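Long-range contact in conserved hypothetical protein (Enterococcus faecalis, PDB 1Z6M), which is of unknown function but has a thioredoxin-like fold and a CxxC pair, consistent with a role in thiol-disulfide exchange: residues M31-R43 / F69-H83. Residues are numbered along the deposited sequence; the frame is centred on the assembly and turned at random. Where two conformers were deposited one is given.
Sequences MIEFINVRCPYCR and FDKEKESLQRGNVMH
Phe69 N donates to Ile35 O at 2.8 Å, an almost straight bond (173°) made where strand 29-35 ends and the chain leaves strand 62-68, its parallel neighbour. Beyond it the backbones close up again: Arg38 CA lies 4.3 Å from Gly79 CA, in helix 77-83. Having no side chain, Gly79 lets Asn36 OD1 come within 3.5 Å of its CA. The Asn36 amide is used at both ends. With CG anti to the backbone N (chi1 180°), it reaches across to the second segment, where ND2 donates to Phe69 O at 3.1 Å and more weakly to Leu76 O and Asn80 OD1. Its OD1 turns back to accept from Arg38 N, an Asx turn that shapes the loop. That loop leads into a CxxC at the start of helix 40-58, as in thioredoxins, with Cys39 as N-cap; Leu76 CD2 packs on Cys39 CB at 3.9 Å, while Cys42 SG accepts from Asn36 N. His83 brings its ring edge to the same loop: NE2 accepts from Val37 N at 3.0 Å and ND1 donates to Asp70 OD1, two bonds that together fix the ring's rotation; Asp70 OD2 is hydrogen-bonded to His84 NE2. Branched and apolar, Val37 in the conformer given rests CG2 against His83 CD2 and Met82 CB. Arg38, bent at chi2 (-102°), suits its place by length: methylene CD lies against Ser75 O while NE reaches on to hydrogen-bond Gly109 O.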
loop_
_atom_site.group_PDB
_atom_site.type_symbol
_atom_site.label_atom_id
_atom_site.label_comp_id
_atom_site.label_asym_id
_atom_site.label_seq_id
_atom_site.Cartn_x
_atom_site.Cartn_y
_atom_site.Cartn_z
HETATM N N MSE A 31 -8.693 1.700 7.285
HETATM C CA MSE A 31 -7.365 1.095 7.361
HETATM C C MSE A 31 -6.468 1.785 6.349
HETATM O O MSE A 31 -6.679 1.645 5.148
HETATM C CB MSE A 31 -7.464 -0.403 7.060
HETATM C CG MSE A 31 -6.134 -1.155 7.119
HETATM SE SE MSE A 31 -6.312 -2.986 6.898
HETATM C CE MSE A 31 -7.460 -3.373 8.268
ATOM N N ILE A 32 -5.478 2.524 6.838
ATOM C CA ILE A 32 -4.562 3.276 5.980
ATOM C C ILE A 32 -3.267 2.492 5.819
ATOM O O ILE A 32 -2.661 2.084 6.807
ATOM C CB ILE A 32 -4.309 4.681 6.578
ATOM C CG1 ILE A 32 -5.588 5.540 6.470
ATOM C CG2 ILE A 32 -3.141 5.379 5.881
ATOM C CD1 ILE A 32 -5.626 6.727 7.410
ATOM N N GLU A 33 -2.851 2.273 4.575
ATOM C CA GLU A 33 -1.699 1.415 4.294
ATOM C C GLU A 33 -0.703 2.142 3.416
ATOM O O GLU A 33 -0.952 2.340 2.219
ATOM C CB GLU A 33 -2.144 0.118 3.589
ATOM C CG GLU A 33 -3.269 -0.578 4.324
ATOM C CD GLU A 33 -3.836 -1.796 3.632
ATOM O OE1 GLU A 33 -3.096 -2.578 2.979
ATOM O OE2 GLU A 33 -5.052 -1.988 3.786
ATOM N N PHE A 34 0.436 2.515 3.991
ATOM C CA PHE A 34 1.546 3.069 3.215
ATOM C C PHE A 34 2.431 1.908 2.794
ATOM O O PHE A 34 3.006 1.213 3.636
ATOM C CB PHE A 34 2.365 4.064 4.051
ATOM C CG PHE A 34 1.677 5.379 4.293
ATOM C CD1 PHE A 34 0.767 5.527 5.343
ATOM C CD2 PHE A 34 1.929 6.474 3.463
ATOM C CE1 PHE A 34 0.139 6.751 5.579
ATOM C CE2 PHE A 34 1.302 7.685 3.683
ATOM C CZ PHE A 34 0.406 7.827 4.732
ATOM N N ILE A 35 2.519 1.685 1.489
ATOM C CA ILE A 35 3.257 0.548 0.972
ATOM C C ILE A 35 4.050 0.942 -0.274
ATOM O O ILE A 35 3.764 1.948 -0.937
ATOM C CB ILE A 35 2.349 -0.670 0.627
ATOM C CG1 ILE A 35 1.356 -0.313 -0.467
ATOM C CG2 ILE A 35 1.644 -1.249 1.885
ATOM C CD1 ILE A 35 0.681 -1.548 -1.069
ATOM N N ASN A 36 5.055 0.137 -0.587
ATOM C CA ASN A 36 5.720 0.218 -1.880
ATOM C C ASN A 36 5.711 -1.201 -2.437
ATOM O O ASN A 36 6.073 -2.152 -1.741
ATOM C CB ASN A 36 7.144 0.774 -1.726
ATOM C CG ASN A 36 7.884 0.872 -3.049
ATOM O OD1 ASN A 36 8.163 -0.140 -3.681
ATOM N ND2 ASN A 36 8.211 2.098 -3.469
ATOM N N VAL A 37 5.260 -1.358 -3.673
ATOM C CA VAL A 37 5.004 -2.698 -4.209
ATOM C C VAL A 37 6.243 -3.517 -4.497
ATOM O O VAL A 37 6.132 -4.710 -4.756
ATOM C CB VAL A 37 4.068 -2.725 -5.449
ATOM C CG1 VAL A 37 2.694 -2.210 -5.098
ATOM C CG2 VAL A 37 4.692 -2.006 -6.659
ATOM N N ARG A 38 7.428 -2.903 -4.441
ATOM C CA ARG A 38 8.665 -3.698 -4.555
ATOM C C ARG A 38 9.147 -4.224 -3.209
ATOM O O ARG A 38 10.019 -5.079 -3.137
ATOM C CB ARG A 38 9.790 -2.915 -5.238
ATOM C CG ARG A 38 10.871 -3.826 -5.860
ATOM C CD ARG A 38 12.120 -3.928 -5.018
ATOM N NE ARG A 38 13.041 -4.949 -5.528
ATOM C CZ ARG A 38 12.967 -6.242 -5.223
ATOM N NH1 ARG A 38 12.023 -6.691 -4.411
ATOM N NH2 ARG A 38 13.843 -7.096 -5.732
ATOM N N CYS A 39 8.574 -3.705 -2.133
ATOM C CA CYS A 39 9.073 -4.042 -0.820
ATOM C C CYS A 39 8.655 -5.457 -0.401
ATOM O O CYS A 39 7.476 -5.772 -0.415
ATOM C CB CYS A 39 8.570 -2.993 0.181
ATOM S SG CYS A 39 8.893 -3.424 1.891
ATOM N N PRO A 40 9.612 -6.304 0.027
ATOM C CA PRO A 40 9.225 -7.655 0.452
ATOM C C PRO A 40 8.498 -7.685 1.804
ATOM O O PRO A 40 7.760 -8.639 2.108
ATOM C CB PRO A 40 10.562 -8.394 0.500
ATOM C CG PRO A 40 11.559 -7.324 0.837
ATOM C CD PRO A 40 11.074 -6.103 0.078
ATOM N N TYR A 41 8.672 -6.638 2.601
ATOM C CA TYR A 41 7.958 -6.550 3.870
ATOM C C TYR A 41 6.499 -6.195 3.572
ATOM O O TYR A 41 5.585 -6.727 4.193
ATOM C CB TYR A 41 8.606 -5.519 4.800
ATOM C CG TYR A 41 10.048 -5.797 5.149
ATOM C CD1 TYR A 41 11.068 -5.532 4.238
ATOM C CD2 TYR A 41 10.396 -6.299 6.403
ATOM C CE1 TYR A 41 12.398 -5.763 4.562
ATOM C CE2 TYR A 41 11.724 -6.542 6.732
ATOM C CZ TYR A 41 12.718 -6.269 5.806
ATOM O OH TYR A 41 14.038 -6.480 6.105
ATOM N N CYS A 42 6.289 -5.317 2.595
ATOM C CA CYS A 42 4.941 -5.010 2.107
ATOM C C CYS A 42 4.310 -6.244 1.470
ATOM O O CYS A 42 3.122 -6.490 1.656
ATOM C CB CYS A 42 4.952 -3.860 1.113
ATOM S SG CYS A 42 5.407 -2.296 1.859
ATOM N N ARG A 43 5.106 -7.029 0.737
ATOM C CA ARG A 43 4.616 -8.296 0.180
ATOM C C ARG A 43 4.099 -9.222 1.284
ATOM O O ARG A 43 3.023 -9.820 1.151
ATOM C CB ARG A 43 5.686 -9.002 -0.666
ATOM C CG ARG A 43 5.240 -10.338 -1.267
ATOM C CD ARG A 43 6.339 -10.994 -2.117
ATOM N NE ARG A 43 7.519 -11.300 -1.306
ATOM C CZ ARG A 43 8.694 -11.704 -1.777
ATOM N NH1 ARG A 43 8.878 -11.902 -3.069
ATOM N NH2 ARG A 43 9.683 -11.919 -0.924
ATOM N N PHE A 69 3.529 4.613 -1.899
ATOM C CA PHE A 69 4.561 5.547 -1.459
ATOM C C PHE A 69 5.798 5.328 -2.332
ATOM O O PHE A 69 6.518 4.321 -2.179
ATOM C CB PHE A 69 4.839 5.218 0.020
ATOM C CG PHE A 69 5.691 6.213 0.788
ATOM C CD1 PHE A 69 6.266 7.341 0.205
ATOM C CD2 PHE A 69 5.947 5.961 2.136
ATOM C CE1 PHE A 69 7.065 8.203 0.980
ATOM C CE2 PHE A 69 6.730 6.810 2.893
ATOM C CZ PHE A 69 7.300 7.931 2.314
ATOM N N ASP A 70 6.034 6.251 -3.275
ATOM C CA ASP A 70 7.291 6.198 -4.061
ATOM C C ASP A 70 8.454 6.549 -3.144
ATOM O O ASP A 70 8.399 7.555 -2.423
ATOM C CB ASP A 70 7.342 7.117 -5.299
ATOM C CG ASP A 70 6.252 6.818 -6.334
ATOM O OD1 ASP A 70 5.381 5.917 -6.141
ATOM O OD2 ASP A 70 6.305 7.487 -7.400
ATOM N N LYS A 71 9.512 5.742 -3.190
ATOM C CA LYS A 71 10.600 5.855 -2.228
ATOM C C LYS A 71 11.920 6.071 -2.935
ATOM O O LYS A 71 12.051 5.773 -4.117
ATOM C CB LYS A 71 10.684 4.584 -1.376
ATOM C CG LYS A 71 9.504 4.341 -0.449
ATOM C CD LYS A 71 9.414 5.356 0.685
ATOM C CE LYS A 71 10.519 5.204 1.706
ATOM N NZ LYS A 71 10.645 6.455 2.489
ATOM N N GLU A 72 12.910 6.547 -2.180
ATOM C CA GLU A 72 14.217 6.934 -2.707
ATOM C C GLU A 72 15.199 5.775 -2.841
ATOM O O GLU A 72 16.080 5.792 -3.719
ATOM C CB GLU A 72 14.836 8.020 -1.817
ATOM C CG GLU A 72 14.071 9.334 -1.844
ATOM C CD GLU A 72 14.207 10.063 -3.169
ATOM O OE1 GLU A 72 15.298 10.600 -3.445
ATOM O OE2 GLU A 72 13.225 10.109 -3.932
ATOM N N LYS A 73 15.089 4.794 -1.948
ATOM C CA LYS A 73 16.037 3.678 -1.914
ATOM C C LYS A 73 16.095 3.014 -3.285
ATOM O O LYS A 73 15.059 2.776 -3.909
ATOM C CB LYS A 73 15.644 2.662 -0.832
ATOM C CG LYS A 73 16.550 1.447 -0.781
ATOM C CD LYS A 73 16.238 0.560 0.401
ATOM C CE LYS A 73 16.315 -0.912 0.041
ATOM N NZ LYS A 73 17.699 -1.373 -0.275
ATOM N N GLU A 74 17.305 2.725 -3.757
ATOM C CA GLU A 74 17.483 2.278 -5.136
ATOM C C GLU A 74 16.566 1.111 -5.516
ATOM O O GLU A 74 15.895 1.157 -6.549
ATOM C CB GLU A 74 18.946 1.925 -5.395
ATOM C CG GLU A 74 19.312 1.801 -6.859
ATOM C CD GLU A 74 20.807 1.824 -7.038
ATOM O OE1 GLU A 74 21.360 2.915 -7.303
ATOM O OE2 GLU A 74 21.430 0.760 -6.867
ATOM N N SER A 75 16.530 0.078 -4.684
ATOM C CA SER A 75 15.697 -1.085 -4.982
ATOM C C SER A 75 14.226 -0.683 -5.101
ATOM O O SER A 75 13.543 -1.093 -6.045
ATOM C CB SER A 75 15.873 -2.174 -3.924
ATOM O OG SER A 75 15.417 -1.726 -2.668
ATOM N N LEU A 76 13.756 0.142 -4.169
ATOM C CA LEU A 76 12.349 0.505 -4.142
ATOM C C LEU A 76 11.924 1.412 -5.288
ATOM O O LEU A 76 10.733 1.506 -5.592
ATOM C CB LEU A 76 11.954 1.104 -2.792
ATOM C CG LEU A 76 12.101 0.182 -1.572
ATOM C CD1 LEU A 76 11.534 0.876 -0.338
ATOM C CD2 LEU A 76 11.424 -1.158 -1.792
ATOM N N GLN A 77 12.888 2.036 -5.960
ATOM C CA GLN A 77 12.555 2.796 -7.155
ATOM C C GLN A 77 11.890 1.939 -8.238
ATOM O O GLN A 77 11.100 2.449 -9.036
ATOM C CB GLN A 77 13.784 3.515 -7.706
ATOM C CG GLN A 77 14.278 4.639 -6.798
ATOM C CD GLN A 77 15.474 5.374 -7.367
ATOM O OE1 GLN A 77 15.731 5.318 -8.564
ATOM N NE2 GLN A 77 16.208 6.075 -6.508
ATOM N N ARG A 78 12.204 0.643 -8.286
ATOM C CA ARG A 78 11.501 -0.256 -9.190
ATOM C C ARG A 78 10.000 -0.282 -8.866
ATOM O O ARG A 78 9.154 -0.289 -9.776
ATOM C CB ARG A 78 12.089 -1.672 -9.131
ATOM C CG ARG A 78 13.386 -1.892 -9.961
ATOM C CD ARG A 78 14.665 -1.914 -9.124
ATOM N NE ARG A 78 15.234 -0.596 -8.839
ATOM C CZ ARG A 78 16.007 0.095 -9.672
ATOM N NH1 ARG A 78 16.278 -0.373 -10.890
ATOM N NH2 ARG A 78 16.487 1.272 -9.288
ATOM N N GLY A 79 9.680 -0.285 -7.569
ATOM C CA GLY A 79 8.292 -0.223 -7.135
ATOM C C GLY A 79 7.628 1.061 -7.568
ATOM O O GLY A 79 6.464 1.056 -7.966
ATOM N N ASN A 80 8.371 2.162 -7.498
ATOM C CA ASN A 80 7.832 3.443 -7.931
ATOM C C ASN A 80 7.287 3.375 -9.354
ATOM O O ASN A 80 6.214 3.903 -9.646
ATOM C CB ASN A 80 8.890 4.559 -7.872
ATOM C CG ASN A 80 9.470 4.787 -6.483
ATOM O OD1 ASN A 80 9.068 4.161 -5.503
ATOM N ND2 ASN A 80 10.433 5.708 -6.402
ATOM N N VAL A 81 8.040 2.727 -10.243
ATOM C CA VAL A 81 7.618 2.588 -11.626
ATOM C C VAL A 81 6.276 1.858 -11.666
ATOM O O VAL A 81 5.333 2.320 -12.309
ATOM C CB VAL A 81 8.652 1.814 -12.473
ATOM C CG1 VAL A 81 8.132 1.614 -13.897
ATOM C CG2 VAL A 81 10.003 2.538 -12.489
HETATM N N MSE A 82 6.181 0.730 -10.960
HETATM C CA MSE A 82 4.946 -0.042 -10.924
HETATM C C MSE A 82 3.752 0.739 -10.390
HETATM O O MSE A 82 2.634 0.576 -10.884
HETATM C CB MSE A 82 5.151 -1.327 -10.121
HETATM C CG MSE A 82 5.863 -2.424 -10.896
HETATM SE SE MSE A 82 4.791 -3.178 -12.209
HETATM C CE MSE A 82 6.005 -4.262 -13.035
ATOM N N HIS A 83 3.989 1.597 -9.398
ATOM C CA HIS A 83 2.925 2.419 -8.832
ATOM C C HIS A 83 2.239 3.278 -9.878
ATOM O O HIS A 83 1.086 3.673 -9.701
ATOM C CB HIS A 83 3.481 3.344 -7.764
ATOM C CG HIS A 83 3.949 2.639 -6.534
ATOM N ND1 HIS A 83 4.663 3.282 -5.551
ATOM C CD2 HIS A 83 3.791 1.361 -6.117
ATOM C CE1 HIS A 83 4.918 2.431 -4.573
ATOM N NE2 HIS A 83 4.409 1.255 -4.896
#